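Local structure of imelysin (Bacteroides ovatus ATCC 8483, 3OYV) at residues A[20-25]-A[320-325]; A[108-113]-A[181-186]; A[127-132]-A[170-175]; A[147-152]-A[224-229]; A[270-275]-A[350-355]. The protein is an imelysin-like outer-membrane protein that probably takes part in bacterial iron uptake, perhaps by binding metal, and may act as a peptidase. One frame throughout, in Å; residues are numbered along the deposited sequence. Where two conformers were deposited one is given.

The five contacts are spread over a predominantly helical chain. Contact 1 joins the start of helix 21-47 to helix 319-323 and so closes a loop of the chain inside which contacts 2, 3 and 4 are nested. Contact 2 in turn encloses contact 3, their centres about 19 Å apart. Contact 4, between the start of helix 149-156 and helix 223-261, lies at the far end, about 52 Å from contact 1 between centres. Contact 5 ties helix 265-283 to the end of helix 343-351 and touches contact 1 through W24 and L350. Residues from both ends of the sequence therefore come together on one side of the elongated helical body.

Contact 1 of 5, residues A[20-25]-A[320-325]; sequences NASSWH and SWSDLE
Of the W321 side chain only CB meets S23; its indole turns away from this helix start and pairs edge-to-face with the ring of Y27, one turn further along helix 21-47. Within segment 20-25 the H25 ring has the carbonyl oxygen of A21 over one face, toward the rim. The arrangement is a helix-end junction in the mainly helical imelysin fold: the first turn of helix 21-47 lies against short helix 319-323, and the backbones come close, with 4.0 Å between the CA atoms of S23 and S322.

Small serines make that approach possible. S22, modelled in two conformers, donates in one of them from OG to the carbonyl oxygen of S322 at 2.7 Å. The hydroxyl comes in on a lone pair, in the carbonyl plane, with a C=O...OG angle of 130°. It is put there by a first torsion of -177°, which sets OG opposite the backbone N. S322 O belongs to the end of its helix, where carbonyl groups commonly look for partners outside the helix.

S23 is also modelled twice. In the conformer described, its OG lies 2.9 Å from S322 N, but the angle is too poor for a hydrogen bond; the hydroxyl's partner is S318 O, in the turn before. N26 adds a further tie by bonding through ND2 to W321 O. In the first turn of its helix, the N-H of S23 is taken by water 1, 3.1 Å from S23 N, and the same water stands 2.8 Å from S322 OG.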
# COMPACT_ATOMS: atom_id res chain seq x y z
N ASN A 20 23.45 16.11 12.52
CA ASN A 20 22.02 16.08 12.17
C ASN A 20 21.25 15.02 12.94
O ASN A 20 20.03 14.90 12.77
CB ASN A 20 21.77 15.95 10.66
CG ASN A 20 22.32 14.67 10.08
OD1 ASN A 20 22.33 13.65 10.76
ND2 ASN A 20 22.70 14.71 8.80
N ALA A 21 21.91 14.32 13.87
CA ALA A 21 21.30 13.16 14.52
C ALA A 21 20.06 13.55 15.32
O ALA A 21 19.07 12.85 15.32
CB ALA A 21 22.31 12.49 15.44
N SER A 22 20.08 14.69 16.03
CA SER A 22 18.94 15.04 16.86
C SER A 22 17.72 15.33 16.00
O SER A 22 16.63 14.83 16.28
CB SER A 22 19.26 16.26 17.72
OG SER A 22 18.17 16.52 18.55
N SER A 23 17.90 16.09 14.94
CA SER A 23 16.80 16.36 14.00
C SER A 23 16.29 15.05 13.38
O SER A 23 15.10 14.85 13.21
CB SER A 23 17.25 17.31 12.89
OG SER A 23 17.54 18.60 13.39
N TRP A 24 17.23 14.17 13.02
CA TRP A 24 16.88 12.88 12.40
C TRP A 24 16.01 12.06 13.36
O TRP A 24 14.96 11.53 12.96
CB TRP A 24 18.15 12.12 12.05
CG TRP A 24 18.04 11.15 10.92
CD1 TRP A 24 17.29 10.02 10.86
CD2 TRP A 24 18.73 11.24 9.68
NE1 TRP A 24 17.48 9.40 9.65
CE2 TRP A 24 18.37 10.12 8.91
CE3 TRP A 24 19.63 12.17 9.14
CZ2 TRP A 24 18.87 9.90 7.63
CZ3 TRP A 24 20.13 11.94 7.90
CH2 TRP A 24 19.73 10.83 7.14
N HIS A 25 16.41 11.99 14.62
CA HIS A 25 15.62 11.28 15.65
C HIS A 25 14.23 11.87 15.78
O HIS A 25 13.22 11.14 15.77
CB HIS A 25 16.31 11.34 17.01
CG HIS A 25 17.67 10.68 17.04
ND1 HIS A 25 18.58 10.87 18.07
CD2 HIS A 25 18.30 9.88 16.14
CE1 HIS A 25 19.68 10.18 17.82
NE2 HIS A 25 19.53 9.56 16.67
N SER A 320 15.38 23.91 14.43
CA SER A 320 14.13 23.74 15.15
C SER A 320 13.86 22.27 15.44
O SER A 320 13.49 21.91 16.55
CB SER A 320 12.93 24.36 14.41
OG SER A 320 12.71 23.71 13.17
N TRP A 321 14.04 21.41 14.44
CA TRP A 321 13.83 19.97 14.67
C TRP A 321 14.94 19.38 15.54
O TRP A 321 14.71 18.42 16.26
CB TRP A 321 13.68 19.20 13.35
CG TRP A 321 12.32 19.31 12.76
CD1 TRP A 321 11.92 20.14 11.76
CD2 TRP A 321 11.16 18.60 13.20
NE1 TRP A 321 10.58 19.96 11.52
CE2 TRP A 321 10.09 19.03 12.39
CE3 TRP A 321 10.92 17.63 14.17
CZ2 TRP A 321 8.80 18.53 12.56
CZ3 TRP A 321 9.64 17.13 14.33
CH2 TRP A 321 8.60 17.59 13.52
N SER A 322 16.12 19.99 15.51
CA SER A 322 17.23 19.55 16.39
C SER A 322 16.94 19.83 17.85
O SER A 322 17.30 19.06 18.73
CB SER A 322 18.55 20.25 16.00
OG SER A 322 19.65 19.66 16.65
N ASP A 323 16.32 20.98 18.10
CA ASP A 323 16.09 21.53 19.44
C ASP A 323 14.75 21.11 20.06
O ASP A 323 14.50 21.36 21.23
CB ASP A 323 16.12 23.07 19.35
CG ASP A 323 17.50 23.64 19.11
OD1 ASP A 323 18.54 22.95 19.33
OD2 ASP A 323 17.52 24.84 18.70
N LEU A 324 13.89 20.45 19.29
CA LEU A 324 12.57 20.07 19.76
C LEU A 324 12.63 19.15 20.98
O LEU A 324 13.44 18.21 21.00
CB LEU A 324 11.78 19.37 18.64
CG LEU A 324 10.42 18.82 18.98
CD1 LEU A 324 9.40 19.92 19.26
CD2 LEU A 324 9.93 17.90 17.84
N GLU A 325 11.75 19.43 21.94
CA GLU A 325 11.53 18.57 23.10
C GLU A 325 10.09 18.05 23.03
O GLU A 325 9.21 18.72 22.49
CB GLU A 325 11.77 19.34 24.40
CG GLU A 325 13.20 19.84 24.56
CD GLU A 325 13.40 20.83 25.71
OE1 GLU A 325 12.62 20.79 26.69
OE2 GLU A 325 14.35 21.65 25.63
O HOH W 1 20.39 17.84 14.72

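Contact 2 of 5, residues A[108-113]-A[181-186]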
# COMPACT_ATOMS: atom_id res chain seq x y z
N GLU A 108 15.71 11.04 -14.26
CA GLU A 108 14.37 11.27 -13.72
C GLU A 108 13.68 9.92 -13.48
O GLU A 108 13.03 9.73 -12.46
CB GLU A 108 13.55 12.13 -14.67
CG GLU A 108 12.32 12.70 -14.03
CD GLU A 108 11.46 13.53 -14.95
OE1 GLU A 108 11.94 13.88 -16.05
OE2 GLU A 108 10.31 13.82 -14.58
N ALA A 109 13.81 8.99 -14.41
CA ALA A 109 13.20 7.66 -14.30
C ALA A 109 13.65 6.93 -13.03
O ALA A 109 12.83 6.39 -12.28
CB ALA A 109 13.51 6.80 -15.54
N LEU A 110 14.96 6.90 -12.81
CA LEU A 110 15.52 6.19 -11.68
C LEU A 110 14.96 6.72 -10.36
O LEU A 110 14.64 5.94 -9.44
CB LEU A 110 17.06 6.27 -11.67
CG LEU A 110 17.78 5.04 -12.29
CD1 LEU A 110 17.42 4.76 -13.72
CD2 LEU A 110 19.31 5.17 -12.13
N TYR A 111 14.83 8.03 -10.26
CA TYR A 111 14.37 8.65 -9.01
C TYR A 111 12.86 8.69 -8.87
O TYR A 111 12.35 9.09 -7.81
CB TYR A 111 15.02 10.03 -8.83
CG TYR A 111 16.49 9.90 -8.54
CD1 TYR A 111 16.94 9.67 -7.26
CD2 TYR A 111 17.45 9.98 -9.55
CE1 TYR A 111 18.29 9.51 -6.98
CE2 TYR A 111 18.80 9.83 -9.29
CZ TYR A 111 19.22 9.59 -8.01
OH TYR A 111 20.55 9.43 -7.73
N ALA A 112 12.14 8.23 -9.90
CA ALA A 112 10.68 8.15 -9.87
C ALA A 112 10.15 6.83 -9.30
O ALA A 112 8.95 6.71 -9.12
CB ALA A 112 10.11 8.36 -11.29
N VAL A 113 11.03 5.85 -9.12
CA VAL A 113 10.60 4.49 -8.75
C VAL A 113 10.14 4.40 -7.28
O VAL A 113 10.96 4.50 -6.35
CB VAL A 113 11.72 3.48 -9.03
CG1 VAL A 113 11.34 2.05 -8.55
CG2 VAL A 113 12.05 3.44 -10.55
N PRO A 181 17.39 -4.88 -8.58
CA PRO A 181 16.18 -4.12 -8.32
C PRO A 181 15.61 -3.54 -9.59
O PRO A 181 16.33 -3.21 -10.52
CB PRO A 181 16.71 -3.00 -7.41
CG PRO A 181 18.11 -2.74 -7.98
CD PRO A 181 18.62 -4.07 -8.37
N PHE A 182 14.31 -3.33 -9.60
CA PHE A 182 13.64 -2.73 -10.75
C PHE A 182 14.31 -1.42 -11.12
O PHE A 182 14.48 -1.13 -12.30
CB PHE A 182 12.13 -2.54 -10.45
CG PHE A 182 11.40 -1.66 -11.40
CD1 PHE A 182 11.48 -1.82 -12.78
CD2 PHE A 182 10.54 -0.68 -10.89
CE1 PHE A 182 10.75 -0.98 -13.61
CE2 PHE A 182 9.82 0.15 -11.71
CZ PHE A 182 9.93 0.01 -13.09
N ARG A 183 14.69 -0.60 -10.15
CA ARG A 183 15.26 0.70 -10.47
C ARG A 183 16.50 0.62 -11.37
O ARG A 183 16.76 1.57 -12.11
CB ARG A 183 15.56 1.48 -9.20
CG ARG A 183 16.16 2.85 -9.45
CD ARG A 183 16.61 3.43 -8.18
NE ARG A 183 17.12 4.79 -8.28
CZ ARG A 183 18.41 5.13 -8.24
NH1 ARG A 183 19.38 4.23 -8.20
NH2 ARG A 183 18.75 6.41 -8.28
N ASN A 184 17.23 -0.48 -11.32
CA ASN A 184 18.43 -0.66 -12.17
C ASN A 184 18.16 -1.41 -13.46
O ASN A 184 19.09 -1.68 -14.23
CB ASN A 184 19.57 -1.37 -11.42
CG ASN A 184 20.18 -0.52 -10.33
OD1 ASN A 184 19.95 0.66 -10.28
ND2 ASN A 184 20.97 -1.14 -9.44
N HIS A 185 16.90 -1.78 -13.68
CA HIS A 185 16.48 -2.57 -14.85
C HIS A 185 15.20 -2.05 -15.48
O HIS A 185 14.39 -2.81 -16.02
CB HIS A 185 16.32 -4.03 -14.43
CG HIS A 185 17.58 -4.62 -13.93
ND1 HIS A 185 17.92 -4.68 -12.60
CD2 HIS A 185 18.62 -5.13 -14.61
CE1 HIS A 185 19.12 -5.21 -12.48
NE2 HIS A 185 19.57 -5.50 -13.69
N ILE A 186 15.02 -0.73 -15.46
CA ILE A 186 13.81 -0.14 -15.95
C ILE A 186 13.54 -0.50 -17.43
O ILE A 186 12.45 -0.96 -17.71
CB ILE A 186 13.77 1.37 -15.71
CG1 ILE A 186 13.72 1.68 -14.20
CG2 ILE A 186 12.63 2.02 -16.47
CD1 ILE A 186 13.92 3.16 -13.86
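R183 reaches L110 and Y111 on a side chain extended as far as NE: its first torsion of 180° sets CG opposite the backbone N, and the next two torsions keep that line. This is one of two modelled conformers. Its guanidinium makes a cation-pi contact with Y111 of helix 106-111, joining that helix to the loop between helices 158-177 and 189-214, whose residues 182-184 form a short 3-10 turn.

NE donates to L110 O at 3.0 Å, well above the carbonyl plane and with a bent N-H...O angle of 140°. Beyond it NH2 sits over one face of the Y111 ring, toward the rim and 3.2 Å from CZ. Ring and guanidinium planes stand 80° apart, so the cation meets the tyrosine with its edge. L110 CD2 rests on a guanidinium face, and W116 supplies a second aromatic partner. Without the phenol ring of Y111, as with an alanine here, the arginine would probably lose this aromatic partner, keeping W116, and its outer guanidinium would be freer to turn.

Beside the polar arm, the I186 tip fits among apolar groups: CD1 lies 4.0 Å from A109 CB, 3.9 Å from L110 CD1 and 3.8 Å from V113 CG2. The other V113 branch turns to F182, where CG1 meets ring atom CD2 at 3.7 Å.

Contact 3 of 5, residues A[127-132]-A[170-175]; sequences NNIYSI and KAAKAI
I129 fills the close part of this contact, its two branches reaching three residues of the facing helix. The motif is an antiparallel helix pair in the helical body of imelysin: the short axes of 127-132 and 170-175 run at 172° to one another and approach to 9.1 Å. No hydrogen bond crosses between the two segments, and the contact they make is apolar.

The tight side is buried. I129 CG2 lies over the alanine surface, 4.0 Å from A172 CB and 4.2 Å from A171 CB. The other branch turns to I175, whose CD1 comes within 3.7 Å of I129 CG1. A first torsion of -59° divides the branches in this way, keeping CG1 beside the backbone N while CG2 stands opposite it. Two alanines in succession offer only methyl groups, so the isoleucine can approach the backbone as well: CG2 is 3.9 Å from A172 N. I175 also touches Y125 and T126 of the first helix, which carries the same interface on by a turn.

The looser side belongs to Y130, which is partly exposed. Its ring comes obliquely to the A172 methyl, while N127 OD1 lies at the ring's edge, near its plane. Farther round helix 158-177, K170 and K173 leave the backbone away from this interface, and in the conformers modelled their NZ atoms form salt bridges with E200 and D177. Across the interface, the touch of Y130 is confined to the A172 methyl, with CE1 3.9 Å from CB.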
# COMPACT_ATOMS: atom_id res chain seq x y z
N ASN A 127 3.03 -7.39 -3.94
CA ASN A 127 2.04 -7.39 -2.84
C ASN A 127 0.76 -6.69 -3.22
O ASN A 127 -0.33 -7.12 -2.83
CB ASN A 127 2.63 -6.75 -1.58
CG ASN A 127 3.56 -7.68 -0.83
OD1 ASN A 127 3.53 -8.90 -1.02
ND2 ASN A 127 4.41 -7.11 0.02
N ASN A 128 0.86 -5.63 -4.02
CA ASN A 128 -0.34 -4.97 -4.52
C ASN A 128 -1.20 -5.95 -5.36
O ASN A 128 -2.43 -5.94 -5.29
CB ASN A 128 -0.03 -3.75 -5.39
CG ASN A 128 0.73 -2.61 -4.68
OD1 ASN A 128 1.35 -1.81 -5.39
ND2 ASN A 128 0.70 -2.51 -3.35
N ILE A 129 -0.54 -6.77 -6.16
CA ILE A 129 -1.27 -7.78 -6.95
C ILE A 129 -1.86 -8.86 -6.02
O ILE A 129 -2.98 -9.32 -6.23
CB ILE A 129 -0.40 -8.38 -8.06
CG1 ILE A 129 0.12 -7.30 -9.03
CG2 ILE A 129 -1.18 -9.47 -8.79
CD1 ILE A 129 -0.93 -6.42 -9.64
N TYR A 130 -1.12 -9.24 -4.97
CA TYR A 130 -1.68 -10.17 -4.00
C TYR A 130 -2.88 -9.61 -3.27
O TYR A 130 -3.72 -10.38 -2.84
CB TYR A 130 -0.62 -10.66 -3.02
CG TYR A 130 0.40 -11.58 -3.64
CD1 TYR A 130 0.01 -12.50 -4.61
CD2 TYR A 130 1.73 -11.54 -3.26
CE1 TYR A 130 0.93 -13.36 -5.19
CE2 TYR A 130 2.67 -12.41 -3.84
CZ TYR A 130 2.24 -13.30 -4.79
OH TYR A 130 3.15 -14.16 -5.37
N SER A 131 -2.99 -8.29 -3.17
CA SER A 131 -4.21 -7.68 -2.66
C SER A 131 -5.43 -8.06 -3.51
O SER A 131 -6.51 -8.40 -2.98
CB SER A 131 -4.07 -6.16 -2.55
OG SER A 131 -5.16 -5.59 -1.84
N ILE A 132 -5.24 -8.05 -4.82
CA ILE A 132 -6.30 -8.48 -5.73
C ILE A 132 -6.62 -9.98 -5.52
O ILE A 132 -7.80 -10.37 -5.45
CB ILE A 132 -5.89 -8.26 -7.22
CG1 ILE A 132 -5.64 -6.78 -7.48
CG2 ILE A 132 -6.96 -8.84 -8.15
CD1 ILE A 132 -5.05 -6.53 -8.89
N LYS A 170 -0.20 -14.37 -13.33
CA LYS A 170 0.78 -13.98 -14.31
C LYS A 170 1.33 -12.56 -14.06
O LYS A 170 2.53 -12.34 -14.28
CB LYS A 170 0.19 -14.11 -15.66
CG LYS A 170 1.20 -13.89 -16.71
CD LYS A 170 0.49 -13.94 -18.00
CE LYS A 170 1.37 -13.49 -19.12
NZ LYS A 170 0.59 -13.45 -20.36
N ALA A 171 0.51 -11.65 -13.54
CA ALA A 171 0.99 -10.31 -13.18
C ALA A 171 1.98 -10.38 -12.01
O ALA A 171 3.04 -9.74 -12.05
CB ALA A 171 -0.17 -9.37 -12.89
N ALA A 172 1.64 -11.11 -10.96
CA ALA A 172 2.56 -11.25 -9.84
C ALA A 172 3.91 -11.83 -10.26
O ALA A 172 4.98 -11.33 -9.91
CB ALA A 172 1.93 -12.06 -8.70
N LYS A 173 3.88 -12.90 -11.05
CA LYS A 173 5.12 -13.53 -11.46
C LYS A 173 5.88 -12.61 -12.43
O LYS A 173 7.10 -12.59 -12.39
CB LYS A 173 4.84 -14.91 -12.08
CG LYS A 173 6.09 -15.70 -12.48
CD LYS A 173 7.05 -15.97 -11.33
CE LYS A 173 7.94 -17.21 -11.58
NZ LYS A 173 8.64 -17.19 -12.90
N ALA A 174 5.19 -11.89 -13.30
CA ALA A 174 5.89 -10.97 -14.22
C ALA A 174 6.65 -9.87 -13.45
O ALA A 174 7.79 -9.53 -13.78
CB ALA A 174 4.94 -10.35 -15.20
N ILE A 175 6.04 -9.34 -12.39
CA ILE A 175 6.73 -8.31 -11.59
C ILE A 175 7.94 -8.93 -10.91
O ILE A 175 9.04 -8.36 -10.90
CB ILE A 175 5.78 -7.67 -10.60
CG1 ILE A 175 4.67 -6.89 -11.33
CG2 ILE A 175 6.58 -6.74 -9.64
CD1 ILE A 175 3.44 -6.59 -10.45

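Contact 4 of 5, residues A[147-152]-A[224-229]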
# COMPACT_ATOMS: atom_id res chain seq x y z
N ASN A 147 -16.82 -18.85 0.42
CA ASN A 147 -17.60 -17.63 0.23
C ASN A 147 -16.71 -16.56 -0.41
O ASN A 147 -16.27 -15.64 0.20
CB ASN A 147 -18.20 -17.18 1.54
CG ASN A 147 -19.26 -18.12 2.05
OD1 ASN A 147 -19.13 -18.68 3.14
ND2 ASN A 147 -20.27 -18.31 1.28
N SER A 148 -16.44 -16.73 -1.69
CA SER A 148 -15.57 -15.81 -2.43
C SER A 148 -16.13 -15.60 -3.82
O SER A 148 -16.87 -16.44 -4.33
CB SER A 148 -14.16 -16.37 -2.53
OG SER A 148 -14.11 -17.56 -3.33
N LEU A 149 -15.72 -14.50 -4.45
CA LEU A 149 -16.05 -14.26 -5.83
C LEU A 149 -15.55 -15.42 -6.66
O LEU A 149 -16.24 -15.86 -7.58
CB LEU A 149 -15.44 -12.95 -6.34
CG LEU A 149 -16.09 -11.65 -5.90
CD1 LEU A 149 -15.28 -10.46 -6.45
CD2 LEU A 149 -17.55 -11.60 -6.38
N SER A 150 -14.33 -15.90 -6.40
CA SER A 150 -13.79 -17.01 -7.18
C SER A 150 -14.72 -18.23 -7.16
O SER A 150 -14.98 -18.81 -8.22
CB SER A 150 -12.42 -17.40 -6.69
OG SER A 150 -11.82 -18.44 -7.46
N THR A 151 -15.23 -18.59 -5.99
CA THR A 151 -16.12 -19.76 -5.93
C THR A 151 -17.41 -19.52 -6.68
O THR A 151 -17.88 -20.43 -7.38
CB THR A 151 -16.35 -20.15 -4.46
OG1 THR A 151 -15.10 -20.56 -3.90
CG2 THR A 151 -17.39 -21.28 -4.30
N VAL A 152 -17.97 -18.32 -6.57
CA VAL A 152 -19.20 -17.98 -7.30
C VAL A 152 -18.98 -18.05 -8.81
O VAL A 152 -19.79 -18.64 -9.54
CB VAL A 152 -19.74 -16.61 -6.89
CG1 VAL A 152 -20.87 -16.15 -7.79
CG2 VAL A 152 -20.20 -16.59 -5.42
N ALA A 224 -28.85 -12.70 -2.21
CA ALA A 224 -28.71 -14.07 -1.73
C ALA A 224 -27.37 -14.67 -2.15
O ALA A 224 -26.71 -15.38 -1.39
CB ALA A 224 -29.87 -14.96 -2.23
N VAL A 225 -26.96 -14.41 -3.38
CA VAL A 225 -25.68 -14.90 -3.84
C VAL A 225 -24.51 -14.09 -3.29
O VAL A 225 -23.52 -14.65 -2.85
CB VAL A 225 -25.60 -14.98 -5.37
CG1 VAL A 225 -24.20 -15.33 -5.83
CG2 VAL A 225 -26.62 -16.05 -5.87
N LEU A 226 -24.61 -12.77 -3.30
CA LEU A 226 -23.44 -11.93 -3.05
C LEU A 226 -23.23 -11.47 -1.61
O LEU A 226 -22.12 -11.14 -1.23
CB LEU A 226 -23.40 -10.75 -4.02
CG LEU A 226 -23.18 -11.10 -5.51
CD1 LEU A 226 -23.19 -9.81 -6.34
CD2 LEU A 226 -21.90 -11.86 -5.73
N ASN A 227 -24.29 -11.48 -0.79
CA ASN A 227 -24.11 -11.13 0.61
C ASN A 227 -22.98 -11.90 1.29
O ASN A 227 -22.17 -11.30 1.99
CB ASN A 227 -25.39 -11.30 1.41
CG ASN A 227 -26.36 -10.14 1.27
OD1 ASN A 227 -26.13 -9.18 0.55
ND2 ASN A 227 -27.51 -10.24 1.97
N PRO A 228 -22.94 -13.24 1.15
CA PRO A 228 -21.88 -13.96 1.86
C PRO A 228 -20.50 -13.62 1.34
O PRO A 228 -19.52 -13.72 2.08
CB PRO A 228 -22.24 -15.44 1.68
CG PRO A 228 -23.34 -15.50 0.80
CD PRO A 228 -23.97 -14.14 0.61
N VAL A 229 -20.43 -13.27 0.06
CA VAL A 229 -19.16 -12.86 -0.53
C VAL A 229 -18.71 -11.53 0.15
O VAL A 229 -17.54 -11.38 0.54
CB VAL A 229 -19.28 -12.70 -2.06
CG1 VAL A 229 -18.00 -12.05 -2.62
CG2 VAL A 229 -19.58 -14.05 -2.73
O HOH W 2 -15.31 -13.02 -0.14
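V225 begins the contact by meeting V152, CG1 to CG1 at 4.0 Å, where the start of helix 149-156 packs on helix 223-261. The motif on the first side is an N-cap: S148 OG accepts from T151 N at 3.1 Å, and the same hydroxyl is also hydrogen-bonded to N145 O. This fixes the turn that presents L149 and V152 to the long helix.

L226 follows, its CD2 making a looser contact with CD2 of L149; both leucines also touch I213 of helix 189-214, so three helices meet here. At P228 the long helix is kinked. The proline has no N-H to give, and the nitrogens of both P228 and V229 lack a bond to the preceding turn. The N147 and P228 side chains cross at about a right angle, with N147 ND2 3.5 Å from P228 CB.

V229 then fits between two residues of the capped helix. A first torsion of 171° sets CG1 opposite the backbone N, and from there it lies 3.8 Å from L149 CD2; CG2 turns instead to V152, 3.8 Å from its CG2. Water links the two backbones as well. Water 2 lies 2.8 Å from N147 O and 2.9 Å from V229 O and can donate to each, although further acceptors compete for its protons.

Contact 5 of 5, residues A[270-275]-A[350-355]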
# COMPACT_ATOMS: atom_id res chain seq x y z
N THR A 270 17.08 -2.99 12.56
CA THR A 270 15.86 -3.37 13.25
C THR A 270 14.66 -2.52 12.82
O THR A 270 13.57 -3.05 12.62
CB THR A 270 16.11 -3.30 14.77
OG1 THR A 270 17.14 -4.25 15.09
CG2 THR A 270 14.83 -3.63 15.56
N ALA A 271 14.85 -1.21 12.68
CA ALA A 271 13.79 -0.33 12.22
C ALA A 271 13.44 -0.61 10.75
O ALA A 271 12.26 -0.64 10.41
CB ALA A 271 14.15 1.13 12.43
N CYS A 272 14.44 -0.92 9.93
CA CYS A 272 14.16 -1.32 8.56
C CYS A 272 13.35 -2.61 8.51
O CYS A 272 12.40 -2.75 7.73
CB CYS A 272 15.47 -1.51 7.81
SG CYS A 272 16.38 0.03 7.45
N ASP A 273 13.73 -3.59 9.34
CA ASP A 273 12.92 -4.82 9.41
C ASP A 273 11.46 -4.49 9.74
O ASP A 273 10.56 -5.05 9.15
CB ASP A 273 13.44 -5.77 10.52
CG ASP A 273 14.82 -6.36 10.25
OD1 ASP A 273 15.27 -6.38 9.11
OD2 ASP A 273 15.44 -6.86 11.23
N ALA A 274 11.26 -3.60 10.71
CA ALA A 274 9.94 -3.20 11.09
C ALA A 274 9.20 -2.48 9.97
O ALA A 274 7.97 -2.63 9.85
CB ALA A 274 9.97 -2.35 12.38
N TRP A 275 9.93 -1.71 9.17
CA TRP A 275 9.33 -1.01 8.02
C TRP A 275 8.80 -2.02 7.00
O TRP A 275 7.65 -1.93 6.57
CB TRP A 275 10.34 -0.02 7.43
CG TRP A 275 9.75 0.84 6.35
CD1 TRP A 275 9.10 2.02 6.53
CD2 TRP A 275 9.70 0.57 4.93
NE1 TRP A 275 8.69 2.53 5.31
CE2 TRP A 275 9.03 1.64 4.32
CE3 TRP A 275 10.23 -0.44 4.11
CZ2 TRP A 275 8.84 1.72 2.94
CZ3 TRP A 275 9.99 -0.37 2.75
CH2 TRP A 275 9.33 0.69 2.18
N LEU A 350 14.40 7.97 5.52
CA LEU A 350 15.12 8.16 6.78
C LEU A 350 15.82 6.92 7.29
O LEU A 350 16.74 7.02 8.11
CB LEU A 350 14.15 8.73 7.83
CG LEU A 350 13.60 10.15 7.57
CD1 LEU A 350 12.43 10.48 8.54
CD2 LEU A 350 14.71 11.23 7.60
N LEU A 351 15.41 5.74 6.79
CA LEU A 351 15.93 4.47 7.24
C LEU A 351 16.90 3.77 6.28
O LEU A 351 17.71 2.96 6.71
CB LEU A 351 14.79 3.50 7.57
CG LEU A 351 13.94 3.85 8.79
CD1 LEU A 351 12.78 2.86 8.90
CD2 LEU A 351 14.81 3.87 10.07
N TYR A 352 16.75 4.05 4.98
CA TYR A 352 17.46 3.35 3.93
C TYR A 352 18.25 4.29 3.02
O TYR A 352 17.85 5.45 2.83
CB TYR A 352 16.47 2.64 3.03
CG TYR A 352 15.77 1.44 3.60
CD1 TYR A 352 16.30 0.17 3.47
CD2 TYR A 352 14.51 1.57 4.20
CE1 TYR A 352 15.60 -0.94 3.93
CE2 TYR A 352 13.83 0.48 4.68
CZ TYR A 352 14.36 -0.78 4.52
OH TYR A 352 13.63 -1.85 4.97
N LYS A 353 19.31 3.75 2.44
CA LYS A 353 19.96 4.43 1.35
C LYS A 353 20.44 3.39 0.35
O LYS A 353 21.17 2.46 0.70
CB LYS A 353 21.09 5.27 1.90
CG LYS A 353 21.77 6.09 0.80
CD LYS A 353 22.82 7.01 1.33
CE LYS A 353 23.32 7.95 0.25
NZ LYS A 353 24.49 8.72 0.74
N ASN A 354 20.03 3.55 -0.91
CA ASN A 354 20.57 2.72 -2.02
C ASN A 354 20.40 1.22 -1.77
O ASN A 354 21.29 0.39 -2.02
CB ASN A 354 22.05 3.07 -2.33
CG ASN A 354 22.26 4.53 -2.74
OD1 ASN A 354 21.36 5.20 -3.26
ND2 ASN A 354 23.47 5.04 -2.47
N GLY A 355 19.24 0.87 -1.24
CA GLY A 355 18.82 -0.51 -1.05
C GLY A 355 19.24 -1.17 0.25
O GLY A 355 18.94 -2.35 0.46
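A cysteine sulfur-aromatic contact between C272 and Y352 forms the core of this buried junction, where helix 343-351 gives way to a short two-stranded hairpin. That helix carries the GxHxxE sequence of the imelysin family, which is thought to serve metal binding, and a glycerol, probably from the crystallisation liquor, is hydrogen-bonded to Y352 O.

C272 SG stands over the centre of the Y352 ring, 3.6 Å from its centroid and 11° off the normal. A first torsion of -71° puts the sulfur beside the backbone N of its own helix, where it also approaches L351 O at 3.3 Å. C272 CB itself reaches Y352 CZ at 3.5 Å.

The tyrosine turns its edge to the next aromatic residue. Its ring and the six-membered ring of W275 form an offset edge-to-face pair, planes 70° apart, in which the indole presents its face; the nearest carbons, Y352 CE2 and W275 CE3, are 3.8 Å apart. W275 is itself fixed by a hydrogen bond from NE1 to F344 O, and H120 meets its ring as well. L351 completes the junction by laying CD2 on A271 CB at 3.7 Å.

Were Y352 cut back to an alanine, the sulfur would probably lose its aromatic partner and a gap open beside the W275 indole. With sulfur over a face and indole beside an edge, the tyrosine ring is probably restrained from flipping, and the contact seems to rest on shape and polarisability, with no charge pair between the two segments.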